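Local coordinates for ABC-type amino acid transport system, permease component (Caldanaerobacter subterraneus subsp. tengcongensis MB4, PDB 4YMU), which probably forms the membrane-spanning permease part of an ABC importer that carries amino acids across the cell membrane, and binds arginine within its transmembrane region, at residues L6-V9 against K10-P13; F39-L42 against M43-S47; M127-A130 against M131-Y135; L149-E152 against F153-L157; F197-T200 against L201-K205. One frame throughout, in Å; residues are numbered along the deposited sequence.

How the contacts relate
The five contacts come in series along a chain that is mostly helical. Contact 1 leads into helix 12-44 and contact 2 lies at its far end, their centres about 50 Å apart on opposite sides of the chain's centre. Contacts 3 and 4 share helix 129-160: the first caps its start, the second lies about 31 Å further on, centre to centre, with its centre about 5 Å from that of the chain, where arginine binds. Contact 5, on helix 186-214, has its centre about 11 Å from that of contact 4, and the two touch, chiefly through Phe203. Contacts 2 and 3 are about 17 Å apart between centres, so one end of the permease carries both.

Contact 1: residues L6-V9 against K10-P13; sequences LSMV and KYTP
Lys10 NZ curls back over the preceding turn to donate to Ser7 O at 2.7 Å, meeting that carbonyl in its plane and on a lone pair. The lysine begins with CG wedged between its own backbone N and carbonyl carbon (chi1 76°), then bends at chi3 and chi4, a fold that suits a long, flexible chain. Beside it, Tyr11 CE2 comes within 3.4 Å of Ser7 O, which lies oblique to the ring, while Lys10 CG lies over the rim of one ring face. Met8 SD approaches Tyr11 CD2 at 4.2 Å, an oblique Met-aromatic contact well suited to a polarisable sulfur.

Beneath these side chains runs a type I beta turn from Val9 to Thr12, linking the short helix 6-9 to helix 12-44. Val9 O takes two donors from one residue: Thr12 N at 2.9 Å, well above the carbonyl plane, and Thr12 OG1 at 2.7 Å, in the plane. Threonine thus ties its hydroxyl to the turn it closes. Tyr11 N bonds to Met8 O at 2.9 Å. Further out, Ser7 N is held by Asp4, and both Met8 and Tyr11 pack on Ile178 of helix 174-182, with Met8 also reaching Ile191 of helix 186-214.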
loop_
_atom_site.group_PDB
_atom_site.type_symbol
_atom_site.label_atom_id
_atom_site.label_comp_id
_atom_site.label_asym_id
_atom_site.label_seq_id
_atom_site.Cartn_x
_atom_site.Cartn_y
_atom_site.Cartn_z
ATOM N N LEU C 6 5.339 48.785 5.085
ATOM C CA LEU C 6 5.396 49.440 6.387
ATOM C C LEU C 6 4.044 50.056 6.727
ATOM O O LEU C 6 3.609 50.031 7.881
ATOM C CB LEU C 6 6.487 50.513 6.411
ATOM C CG LEU C 6 7.935 50.062 6.198
ATOM C CD1 LEU C 6 8.262 49.855 4.710
ATOM C CD2 LEU C 6 8.895 51.045 6.851
ATOM N N SER C 7 3.379 50.594 5.707
ATOM C CA SER C 7 2.051 51.183 5.859
ATOM C C SER C 7 1.071 50.157 6.392
ATOM O O SER C 7 0.067 50.499 7.016
ATOM C CB SER C 7 1.565 51.708 4.511
ATOM O OG SER C 7 1.702 50.710 3.511
ATOM N N MET C 8 1.389 48.893 6.128
ATOM C CA MET C 8 0.573 47.752 6.508
ATOM C C MET C 8 0.708 47.428 7.991
ATOM O O MET C 8 -0.214 46.866 8.590
ATOM C CB MET C 8 0.983 46.555 5.658
ATOM C CG MET C 8 -0.148 45.707 5.139
ATOM S SD MET C 8 -1.537 46.614 4.469
ATOM C CE MET C 8 -0.706 47.629 3.249
ATOM N N VAL C 9 1.854 47.789 8.574
ATOM C CA VAL C 9 2.155 47.467 9.977
ATOM C C VAL C 9 1.031 47.847 10.938
ATOM O O VAL C 9 0.615 47.042 11.768
ATOM C CB VAL C 9 3.479 48.120 10.461
ATOM C CG1 VAL C 9 3.697 47.846 11.951
ATOM C CG2 VAL C 9 4.661 47.619 9.643
ATOM N N LYS C 10 0.528 49.069 10.790
ATOM C CA LYS C 10 -0.504 49.621 11.667
ATOM C C LYS C 10 -1.801 48.827 11.628
ATOM O O LYS C 10 -2.662 48.993 12.491
ATOM C CB LYS C 10 -0.762 51.088 11.308
ATOM C CG LYS C 10 -1.577 51.292 10.039
ATOM C CD LYS C 10 -1.830 52.774 9.762
ATOM C CE LYS C 10 -0.580 53.452 9.245
ATOM N NZ LYS C 10 -0.260 53.065 7.844
ATOM N N TYR C 11 -1.944 47.973 10.619
ATOM C CA TYR C 11 -3.155 47.173 10.463
ATOM C C TYR C 11 -3.032 45.788 11.103
ATOM O O TYR C 11 -3.965 44.974 11.038
ATOM C CB TYR C 11 -3.531 47.065 8.988
ATOM C CG TYR C 11 -3.862 48.412 8.406
ATOM C CD1 TYR C 11 -5.039 49.063 8.750
ATOM C CD2 TYR C 11 -2.993 49.041 7.529
ATOM C CE1 TYR C 11 -5.345 50.300 8.236
ATOM C CE2 TYR C 11 -3.290 50.274 7.007
ATOM C CZ TYR C 11 -4.470 50.901 7.361
ATOM O OH TYR C 11 -4.770 52.134 6.841
ATOM N N THR C 12 -1.891 45.545 11.743
ATOM C CA THR C 12 -1.658 44.302 12.477
ATOM C C THR C 12 -2.863 43.828 13.309
ATOM O O THR C 12 -3.204 42.646 13.247
ATOM C CB THR C 12 -0.381 44.381 13.338
ATOM O OG1 THR C 12 0.767 44.393 12.479
ATOM C CG2 THR C 12 -0.300 43.218 14.320
ATOM N N PRO C 13 -3.517 44.731 14.075
ATOM C CA PRO C 13 -4.674 44.252 14.845
ATOM C C PRO C 13 -5.778 43.674 13.970
ATOM O O PRO C 13 -6.543 42.825 14.437
ATOM C CB PRO C 13 -5.183 45.519 15.541
ATOM C CG PRO C 13 -3.994 46.369 15.663
ATOM C CD PRO C 13 -3.193 46.127 14.418
#

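Contact 2: residues F39-L42 against M43-S47; sequences FIAL and MKMSS
The backbone is still alpha-helical where Met43 N donates to Phe39 O at 3.2 Å and Lys44 N to Ile40 O, but at the next residue the bonding shortens: Met45 N bonds to Leu42 O at 3.2 Å and only weakly to Ala41 O. Of the side chains, Met43 makes the closest apolar contact: its chain runs extended past CG and sets CE 3.4 Å from Phe39 CD2, equally near CE2, oblique to the ring. Phe39 turns its ring to meet it, since chi1 of -152° puts CG beside the carbonyl carbon, on the side of the following turn. Met45 reaches back over the last turn, its SD 4.1 Å from Leu42 CD1 and its CE 4.2 Å from Ala41 CB; a small alanine and an unbranched thioether are compatible with this approach. Lys44 is fully extended, carrying NZ away from the turn to a salt bridge with Glu105 on helix 87-112, while Met43 packs on Ile51 and Ala55 of helix 49-63. Such a passage from i+4 to i+3 bonding is characteristic of a helix C-terminus, here that of helix 12-44, the end of a predicted transmembrane helix.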
loop_
_atom_site.group_PDB
_atom_site.type_symbol
_atom_site.label_atom_id
_atom_site.label_comp_id
_atom_site.label_asym_id
_atom_site.label_seq_id
_atom_site.Cartn_x
_atom_site.Cartn_y
_atom_site.Cartn_z
ATOM N N PHE C 39 -21.836 10.307 12.858
ATOM C CA PHE C 39 -23.234 9.941 12.838
ATOM C C PHE C 39 -23.603 9.458 11.447
ATOM O O PHE C 39 -24.327 8.476 11.286
ATOM C CB PHE C 39 -24.055 11.170 13.218
ATOM C CG PHE C 39 -25.357 10.853 13.875
ATOM C CD1 PHE C 39 -25.395 10.462 15.208
ATOM C CD2 PHE C 39 -26.550 10.981 13.177
ATOM C CE1 PHE C 39 -26.609 10.179 15.829
ATOM C CE2 PHE C 39 -27.767 10.703 13.790
ATOM C CZ PHE C 39 -27.798 10.301 15.117
ATOM N N ILE C 40 -23.087 10.156 10.442
ATOM C CA ILE C 40 -23.372 9.825 9.055
ATOM C C ILE C 40 -22.795 8.453 8.724
ATOM O O ILE C 40 -23.421 7.662 8.014
ATOM C CB ILE C 40 -22.761 10.861 8.086
ATOM C CG1 ILE C 40 -23.343 12.252 8.323
ATOM C CG2 ILE C 40 -23.030 10.466 6.638
ATOM C CD1 ILE C 40 -24.774 12.363 7.914
ATOM N N ALA C 41 -21.604 8.178 9.251
ATOM C CA ALA C 41 -20.905 6.920 8.986
ATOM C C ALA C 41 -21.692 5.735 9.547
ATOM O O ALA C 41 -21.902 4.738 8.852
ATOM C CB ALA C 41 -19.511 6.963 9.579
ATOM N N LEU C 42 -22.131 5.869 10.802
ATOM C CA LEU C 42 -22.955 4.871 11.482
ATOM C C LEU C 42 -24.207 4.529 10.679
ATOM O O LEU C 42 -24.627 3.373 10.614
ATOM C CB LEU C 42 -23.349 5.379 12.873
ATOM C CG LEU C 42 -22.475 4.948 14.057
ATOM C CD1 LEU C 42 -21.149 4.422 13.577
ATOM C CD2 LEU C 42 -22.255 6.070 15.055
ATOM N N MET C 43 -24.798 5.547 10.070
ATOM C CA MET C 43 -25.961 5.366 9.219
ATOM C C MET C 43 -25.642 4.518 7.997
ATOM O O MET C 43 -26.459 3.711 7.555
ATOM C CB MET C 43 -26.486 6.718 8.760
ATOM C CG MET C 43 -27.241 7.477 9.818
ATOM S SD MET C 43 -28.178 8.828 9.078
ATOM C CE MET C 43 -28.273 9.930 10.479
ATOM N N LYS C 44 -24.452 4.720 7.441
ATOM C CA LYS C 44 -24.061 4.035 6.212
ATOM C C LYS C 44 -23.758 2.566 6.515
ATOM O O LYS C 44 -23.727 1.727 5.615
ATOM C CB LYS C 44 -22.832 4.717 5.604
ATOM C CG LYS C 44 -22.605 4.451 4.126
ATOM C CD LYS C 44 -21.273 5.047 3.702
ATOM C CE LYS C 44 -20.966 4.823 2.226
ATOM N NZ LYS C 44 -19.792 5.649 1.790
ATOM N N MET C 45 -23.575 2.259 7.795
ATOM C CA MET C 45 -23.309 0.897 8.237
ATOM C C MET C 45 -24.595 0.157 8.595
ATOM O O MET C 45 -24.575 -1.055 8.822
ATOM C CB MET C 45 -22.384 0.917 9.447
ATOM C CG MET C 45 -21.049 1.560 9.171
ATOM S SD MET C 45 -20.079 1.770 10.674
ATOM C CE MET C 45 -18.772 2.830 10.042
ATOM N N SER C 46 -25.707 0.887 8.649
ATOM C CA SER C 46 -26.993 0.284 8.977
ATOM C C SER C 46 -27.407 -0.720 7.899
ATOM O O SER C 46 -27.220 -0.475 6.701
ATOM C CB SER C 46 -28.067 1.367 9.137
ATOM O OG SER C 46 -29.269 0.835 9.667
ATOM N N SER C 47 -27.967 -1.849 8.334
ATOM C CA SER C 47 -28.437 -2.890 7.422
ATOM C C SER C 47 -29.740 -2.452 6.766
ATOM O O SER C 47 -30.088 -2.899 5.671
ATOM C CB SER C 47 -28.646 -4.204 8.174
ATOM O OG SER C 47 -27.411 -4.734 8.621
#

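Contact 3: residues M127-A130 against M131-Y135; sequences MTHA and MAMRY
Thr128 and Met131 are joined by hydrogen bonds: OG1 of the threonine accepts from Met131 N at 3.0 Å in an almost straight bond, with an N-H...O angle of 173°. The hydroxyl is placed for this by a chi1 of 71°, which tucks it between the residue's own N and carbonyl carbon. In the other direction, Thr128 N points at Met131 SD, 3.6 Å away, a weak but well-aligned bond. Thr128 O receives Ala132 N at 2.9 Å, and the regular helical bonds then continue from Met133 N to His129 O and from Arg134 N to Ala130 O.

Thr128 and Met131 form a capping box at the start of helix 129-160, with Thr128 as the N-cap. The threonine hydroxyl serves a backbone amide of the helix's first turn, while the methionine sulfur stands in as acceptor for the returning bond.

Sulfur and apolar contacts flank the cap. Met127 bends at chi3 and brings CE to 3.7 Å from Met131 CB and 3.8 Å from Tyr135 CD2, so one flexible chain bridges the residue before the cap and the second turn. His129 and Met133 lie side by side and point the same way, with NE2 3.6 Å from SD and the sulfur oblique to the imidazole. Arg134 CG sits over the centre of one face of the Tyr135 ring, 3.8 Å above its plane.

Outside the turn, Ala132, with its small side chain, packs on Ala122 of helix 117-124. Tyr135 O is hydrogen-bonded to a polar side chain of another protein's chain, whose apolar side chains also pack on Met127 and Tyr135.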
loop_
_atom_site.group_PDB
_atom_site.type_symbol
_atom_site.label_atom_id
_atom_site.label_comp_id
_atom_site.label_asym_id
_atom_site.label_seq_id
_atom_site.Cartn_x
_atom_site.Cartn_y
_atom_site.Cartn_z
ATOM N N MET C 127 -15.768 -14.688 18.797
ATOM C CA MET C 127 -16.335 -13.357 18.956
ATOM C C MET C 127 -17.334 -13.010 17.873
ATOM O O MET C 127 -17.122 -13.341 16.705
ATOM C CB MET C 127 -15.233 -12.290 18.994
ATOM C CG MET C 127 -14.382 -12.372 20.245
ATOM S SD MET C 127 -12.891 -11.366 20.202
ATOM C CE MET C 127 -13.542 -9.757 20.575
ATOM N N THR C 128 -18.412 -12.328 18.279
ATOM C CA THR C 128 -19.419 -11.798 17.356
ATOM C C THR C 128 -18.853 -10.569 16.659
ATOM O O THR C 128 -17.891 -9.972 17.153
ATOM C CB THR C 128 -20.636 -11.277 18.118
ATOM O OG1 THR C 128 -20.266 -10.068 18.793
ATOM C CG2 THR C 128 -21.130 -12.293 19.135
ATOM N N HIS C 129 -19.476 -10.167 15.549
ATOM C CA HIS C 129 -19.094 -8.934 14.863
ATOM C C HIS C 129 -18.977 -7.767 15.841
ATOM O O HIS C 129 -18.016 -7.001 15.772
ATOM C CB HIS C 129 -20.100 -8.579 13.765
ATOM C CG HIS C 129 -19.749 -7.333 13.006
ATOM N ND1 HIS C 129 -19.195 -7.359 11.747
ATOM C CD2 HIS C 129 -19.863 -6.024 13.344
ATOM C CE1 HIS C 129 -18.987 -6.117 11.332
ATOM N NE2 HIS C 129 -19.376 -5.291 12.285
ATOM N N ALA C 130 -19.943 -7.652 16.752
ATOM C CA ALA C 130 -19.947 -6.573 17.740
ATOM C C ALA C 130 -18.716 -6.591 18.642
ATOM O O ALA C 130 -18.058 -5.564 18.838
ATOM C CB ALA C 130 -21.226 -6.610 18.576
ATOM N N MET C 131 -18.412 -7.754 19.206
ATOM C CA MET C 131 -17.266 -7.871 20.104
ATOM C C MET C 131 -15.945 -7.624 19.364
ATOM O O MET C 131 -15.024 -6.992 19.905
ATOM C CB MET C 131 -17.251 -9.249 20.750
ATOM C CG MET C 131 -18.606 -9.681 21.270
ATOM S SD MET C 131 -18.600 -11.429 21.721
ATOM C CE MET C 131 -17.192 -11.394 22.823
ATOM N N ALA C 132 -15.869 -8.110 18.125
ATOM C CA ALA C 132 -14.667 -7.977 17.306
ATOM C C ALA C 132 -14.466 -6.511 17.040
ATOM O O ALA C 132 -13.343 -5.982 17.027
ATOM C CB ALA C 132 -14.829 -8.740 15.989
ATOM N N MET C 133 -15.594 -5.856 16.837
ATOM C CA MET C 133 -15.620 -4.445 16.548
ATOM C C MET C 133 -15.120 -3.647 17.741
ATOM O O MET C 133 -14.186 -2.849 17.621
ATOM C CB MET C 133 -17.032 -4.063 16.164
ATOM C CG MET C 133 -17.071 -3.067 15.068
ATOM S SD MET C 133 -16.401 -3.608 13.500
ATOM C CE MET C 133 -16.541 -2.048 12.611
ATOM N N ARG C 134 -15.704 -3.906 18.904
ATOM C CA ARG C 134 -15.340 -3.173 20.106
ATOM C C ARG C 134 -13.898 -3.391 20.574
ATOM O O ARG C 134 -13.181 -2.429 20.858
ATOM C CB ARG C 134 -16.286 -3.518 21.251
ATOM C CG ARG C 134 -15.798 -2.983 22.583
ATOM C CD ARG C 134 -16.884 -2.970 23.637
ATOM N NE ARG C 134 -16.376 -2.415 24.889
ATOM C CZ ARG C 134 -17.056 -2.392 26.027
ATOM N NH1 ARG C 134 -18.285 -2.891 26.077
ATOM N NH2 ARG C 134 -16.506 -1.868 27.115
ATOM N N TYR C 135 -13.468 -4.650 20.646
ATOM C CA TYR C 135 -12.194 -4.951 21.280
ATOM C C TYR C 135 -11.000 -5.002 20.325
ATOM O O TYR C 135 -9.861 -4.877 20.762
ATOM C CB TYR C 135 -12.301 -6.243 22.076
ATOM C CG TYR C 135 -13.412 -6.223 23.093
ATOM C CD1 TYR C 135 -13.293 -5.483 24.263
ATOM C CD2 TYR C 135 -14.583 -6.939 22.883
ATOM C CE1 TYR C 135 -14.309 -5.452 25.195
ATOM C CE2 TYR C 135 -15.611 -6.915 23.812
ATOM C CZ TYR C 135 -15.469 -6.169 24.971
ATOM O OH TYR C 135 -16.488 -6.133 25.906
#

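Contact 4: residues L149-E152 against F153-L157; sequences LGNE and FIVML. With ARG (arginine), chain I.
Glu152 and Met156, one turn apart on the continuous helix 129-160, form one side of the arginine pocket. The glutamate chain leaves with CG anti to the backbone N (chi1 162°) and bends at chi2, which carries its carboxylate obliquely across Met156, with OE2 3.8 Å from CG. Both oxygens then grip the guanidinium group of the bound arginine in a two-pronged bond: OE2 takes NH1 at 2.8 Å and OE1 takes NH2 at 3.0 Å. OE2 is also hydrogen-bonded to Ser99 OG, another residue of the pocket, which helps fix the buried carboxylate. A negative group suits this place because it would balance the ligand's positive charge.

This polar side is close-knit, and on the other flank the buried Ile154 packs on Phe203 and Leu207 of helix 186-214. The exposed side is looser: Asn151 turns outward, and its OD1 comes no nearer than 4.2 Å to Val155 CG2. Through the turn, Met156 N bonds to Glu152 O at 2.9 Å, whereas the bond from Ile154 N to Gly150 O is weak. Met156 bends at chi2 and chi3 until its SD lies 3.5 Å from NH1 of the arginine.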
loop_
_atom_site.group_PDB
_atom_site.type_symbol
_atom_site.label_atom_id
_atom_site.label_comp_id
_atom_site.label_asym_id
_atom_site.label_seq_id
_atom_site.Cartn_x
_atom_site.Cartn_y
_atom_site.Cartn_z
ATOM N N LEU C 149 -8.079 13.040 10.356
ATOM C CA LEU C 149 -8.884 14.107 10.925
ATOM C C LEU C 149 -8.019 15.353 11.066
ATOM O O LEU C 149 -8.414 16.451 10.637
ATOM C CB LEU C 149 -9.421 13.694 12.296
ATOM C CG LEU C 149 -10.581 12.695 12.311
ATOM C CD1 LEU C 149 -11.235 12.623 13.688
ATOM C CD2 LEU C 149 -11.605 13.062 11.251
ATOM N N GLY C 150 -6.834 15.178 11.653
ATOM C CA GLY C 150 -5.888 16.267 11.821
ATOM C C GLY C 150 -5.585 16.927 10.493
ATOM O O GLY C 150 -5.403 18.139 10.407
ATOM N N ASN C 151 -5.539 16.113 9.448
ATOM C CA ASN C 151 -5.297 16.602 8.107
ATOM C C ASN C 151 -6.516 17.313 7.530
ATOM O O ASN C 151 -6.387 18.221 6.711
ATOM C CB ASN C 151 -4.909 15.437 7.218
ATOM C CG ASN C 151 -4.874 15.802 5.760
ATOM O OD1 ASN C 151 -5.812 15.511 5.021
ATOM N ND2 ASN C 151 -3.786 16.427 5.328
ATOM N N GLU C 152 -7.703 16.882 7.943
ATOM C CA GLU C 152 -8.929 17.501 7.480
ATOM C C GLU C 152 -8.972 18.946 7.951
ATOM O O GLU C 152 -9.225 19.853 7.164
ATOM C CB GLU C 152 -10.145 16.705 7.961
ATOM C CG GLU C 152 -11.479 17.453 7.921
ATOM C CD GLU C 152 -12.068 17.619 6.520
ATOM O OE1 GLU C 152 -11.364 17.386 5.509
ATOM O OE2 GLU C 152 -13.266 17.977 6.439
ATOM N N PHE C 153 -8.678 19.140 9.233
ATOM C CA PHE C 153 -8.603 20.454 9.845
ATOM C C PHE C 153 -7.676 21.377 9.066
ATOM O O PHE C 153 -8.037 22.507 8.763
ATOM C CB PHE C 153 -8.097 20.318 11.280
ATOM C CG PHE C 153 -7.864 21.631 11.978
ATOM C CD1 PHE C 153 -6.627 22.259 11.914
ATOM C CD2 PHE C 153 -8.886 22.241 12.693
ATOM C CE1 PHE C 153 -6.410 23.469 12.556
ATOM C CE2 PHE C 153 -8.677 23.444 13.342
ATOM C CZ PHE C 153 -7.434 24.061 13.273
ATOM N N ILE C 154 -6.479 20.899 8.746
ATOM C CA ILE C 154 -5.516 21.734 8.035
ATOM C C ILE C 154 -6.093 22.190 6.699
ATOM O O ILE C 154 -5.969 23.357 6.328
ATOM C CB ILE C 154 -4.172 21.000 7.809
ATOM C CG1 ILE C 154 -3.479 20.721 9.149
ATOM C CG2 ILE C 154 -3.258 21.796 6.883
ATOM C CD1 ILE C 154 -2.157 20.004 9.014
ATOM N N VAL C 155 -6.756 21.274 6.002
ATOM C CA VAL C 155 -7.358 21.575 4.710
ATOM C C VAL C 155 -8.492 22.599 4.871
ATOM O O VAL C 155 -8.648 23.517 4.051
ATOM C CB VAL C 155 -7.914 20.301 4.059
ATOM C CG1 VAL C 155 -8.737 20.640 2.830
ATOM C CG2 VAL C 155 -6.779 19.381 3.682
ATOM N N MET C 156 -9.269 22.440 5.938
ATOM C CA MET C 156 -10.407 23.295 6.192
ATOM C C MET C 156 -10.020 24.732 6.527
ATOM O O MET C 156 -10.826 25.628 6.342
ATOM C CB MET C 156 -11.269 22.701 7.303
ATOM C CG MET C 156 -12.105 21.526 6.850
ATOM S SD MET C 156 -13.362 22.005 5.640
ATOM C CE MET C 156 -14.656 22.505 6.769
ATOM N N LEU C 157 -8.804 24.945 7.029
ATOM C CA LEU C 157 -8.294 26.295 7.274
ATOM C C LEU C 157 -8.265 27.043 5.959
ATOM O O LEU C 157 -8.792 28.151 5.842
ATOM C CB LEU C 157 -6.884 26.260 7.866
ATOM C CG LEU C 157 -6.802 25.944 9.361
ATOM C CD1 LEU C 157 -5.368 26.042 9.849
ATOM C CD2 LEU C 157 -7.702 26.881 10.160
HETATM N N ARG I . -12.713 23.151 -2.427
HETATM C CA ARG I . -13.195 21.828 -2.830
HETATM C C ARG I . -14.706 21.791 -2.978
HETATM O O ARG I . -15.262 20.798 -3.465
HETATM C CB ARG I . -12.787 20.762 -1.818
HETATM C CG ARG I . -13.498 20.839 -0.493
HETATM C CD ARG I . -12.849 19.877 0.489
HETATM N NE ARG I . -13.611 19.738 1.723
HETATM C CZ ARG I . -13.162 19.127 2.811
HETATM N NH1 ARG I . -13.929 19.048 3.891
HETATM N NH2 ARG I . -11.941 18.601 2.821
HETATM O OXT ARG I . -15.392 22.737 -2.588
#

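Contact 5: residues F197-T200 against L201-K205; sequences FVMT and LTFSK
Helix 186-214 is here a predicted transmembrane helix, and residues 197-205 make two regular alpha-helical turns within it. Leu201 N donates to Phe197 O at 2.9 Å, nearly straight, and Phe203 N bonds in the same way to Met199 O.

Above this ladder Leu201 leans over the Phe197 ring in a CH-pi contact, its CG 4.2 Å from the ring centroid and over the face. The branch that comes closest is CD1, 3.5 Å from Phe197 CE2. The ring lies under the leucine because chi1 of -176° sets CG of Phe197 beside its own carbonyl carbon, toward the next turn; a flat ring and a branched aliphatic end fit well one turn apart.

The hydroxyls of Thr202 and Ser204 instead turn back onto the backbone, which suits a helix in the membrane. Thr202 OG1 donates to Val198 O at 2.8 Å, while Thr202 N reaches the same oxygen at 2.9 Å from the other face of the carbonyl plane, so that one acceptor is held from both. Ser204 repeats the pattern loosely: its N bonds to Thr200 O, but its OG makes only a weak bond there at 3.1 Å. On another flank Met199 and Phe203 point the same way, with CG 4.1 Å from CE2.

Thr200 OG1 bonds to Gly64 O of the second subunit, and Phe197 and Leu201 pack on Glu60 of that subunit. Met199 leans on Leu19 and Leu23 of helix 12-44, while Phe203 meets Phe153 of helix 129-160 edge-to-face.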
loop_
_atom_site.group_PDB
_atom_site.type_symbol
_atom_site.label_atom_id
_atom_site.label_comp_id
_atom_site.label_asym_id
_atom_site.label_seq_id
_atom_site.Cartn_x
_atom_site.Cartn_y
_atom_site.Cartn_z
ATOM N N PHE C 197 0.109 30.419 5.084
ATOM C CA PHE C 197 1.221 29.521 4.866
ATOM C C PHE C 197 1.834 29.095 6.189
ATOM O O PHE C 197 2.021 27.900 6.443
ATOM C CB PHE C 197 2.282 30.179 4.005
ATOM C CG PHE C 197 3.415 29.263 3.661
ATOM C CD1 PHE C 197 3.242 28.245 2.734
ATOM C CD2 PHE C 197 4.646 29.392 4.287
ATOM C CE1 PHE C 197 4.285 27.391 2.415
ATOM C CE2 PHE C 197 5.692 28.538 3.974
ATOM C CZ PHE C 197 5.511 27.537 3.037
ATOM N N VAL C 198 2.160 30.077 7.022
ATOM C CA VAL C 198 2.751 29.794 8.322
ATOM C C VAL C 198 1.825 28.928 9.185
ATOM O O VAL C 198 2.284 28.024 9.890
ATOM C CB VAL C 198 3.209 31.086 9.032
ATOM C CG1 VAL C 198 3.203 30.921 10.534
ATOM C CG2 VAL C 198 4.595 31.485 8.520
ATOM N N MET C 199 0.523 29.180 9.102
ATOM C CA MET C 199 -0.444 28.344 9.813
ATOM C C MET C 199 -0.398 26.898 9.310
ATOM O O MET C 199 -0.400 25.938 10.102
ATOM C CB MET C 199 -1.853 28.894 9.641
ATOM C CG MET C 199 -2.527 29.275 10.936
ATOM S SD MET C 199 -4.236 29.716 10.601
ATOM C CE MET C 199 -4.018 30.658 9.084
ATOM N N THR C 200 -0.380 26.760 7.986
ATOM C CA THR C 200 -0.346 25.465 7.343
ATOM C C THR C 200 0.876 24.675 7.814
ATOM O O THR C 200 0.743 23.543 8.271
ATOM C CB THR C 200 -0.322 25.619 5.810
ATOM O OG1 THR C 200 -1.656 25.807 5.328
ATOM C CG2 THR C 200 0.299 24.378 5.139
ATOM N N LEU C 201 2.053 25.296 7.729
ATOM C CA LEU C 201 3.305 24.699 8.183
ATOM C C LEU C 201 3.239 24.288 9.646
ATOM O O LEU C 201 3.600 23.161 9.997
ATOM C CB LEU C 201 4.470 25.665 8.002
ATOM C CG LEU C 201 5.075 25.858 6.614
ATOM C CD1 LEU C 201 6.365 26.622 6.765
ATOM C CD2 LEU C 201 5.314 24.542 5.898
ATOM N N THR C 202 2.826 25.217 10.502
ATOM C CA THR C 202 2.744 24.939 11.932
ATOM C C THR C 202 1.921 23.680 12.208
ATOM O O THR C 202 2.421 22.707 12.799
ATOM C CB THR C 202 2.132 26.126 12.700
ATOM O OG1 THR C 202 2.949 27.287 12.517
ATOM C CG2 THR C 202 2.023 25.814 14.181
ATOM N N PHE C 203 0.672 23.687 11.750
ATOM C CA PHE C 203 -0.223 22.565 12.020
ATOM C C PHE C 203 0.214 21.260 11.343
ATOM O O PHE C 203 -0.061 20.175 11.852
ATOM C CB PHE C 203 -1.664 22.902 11.648
ATOM C CG PHE C 203 -2.332 23.859 12.600
ATOM C CD1 PHE C 203 -2.416 23.573 13.956
ATOM C CD2 PHE C 203 -2.930 25.029 12.129
ATOM C CE1 PHE C 203 -3.059 24.454 14.838
ATOM C CE2 PHE C 203 -3.582 25.911 13.002
ATOM C CZ PHE C 203 -3.647 25.622 14.358
ATOM N N SER C 204 0.886 21.366 10.199
ATOM C CA SER C 204 1.394 20.196 9.495
ATOM C C SER C 204 2.498 19.524 10.296
ATOM O O SER C 204 2.527 18.289 10.449
ATOM C CB SER C 204 1.939 20.603 8.131
ATOM O OG SER C 204 0.913 20.625 7.157
ATOM N N LYS C 205 3.419 20.351 10.778
ATOM C CA LYS C 205 4.484 19.909 11.662
ATOM C C LYS C 205 3.908 19.194 12.883
ATOM O O LYS C 205 4.247 18.027 13.154
ATOM C CB LYS C 205 5.358 21.100 12.069
ATOM C CG LYS C 205 6.302 20.849 13.237
ATOM C CD LYS C 205 6.174 21.939 14.304
ATOM C CE LYS C 205 6.861 23.238 13.852
ATOM N NZ LYS C 205 7.007 24.251 14.943
#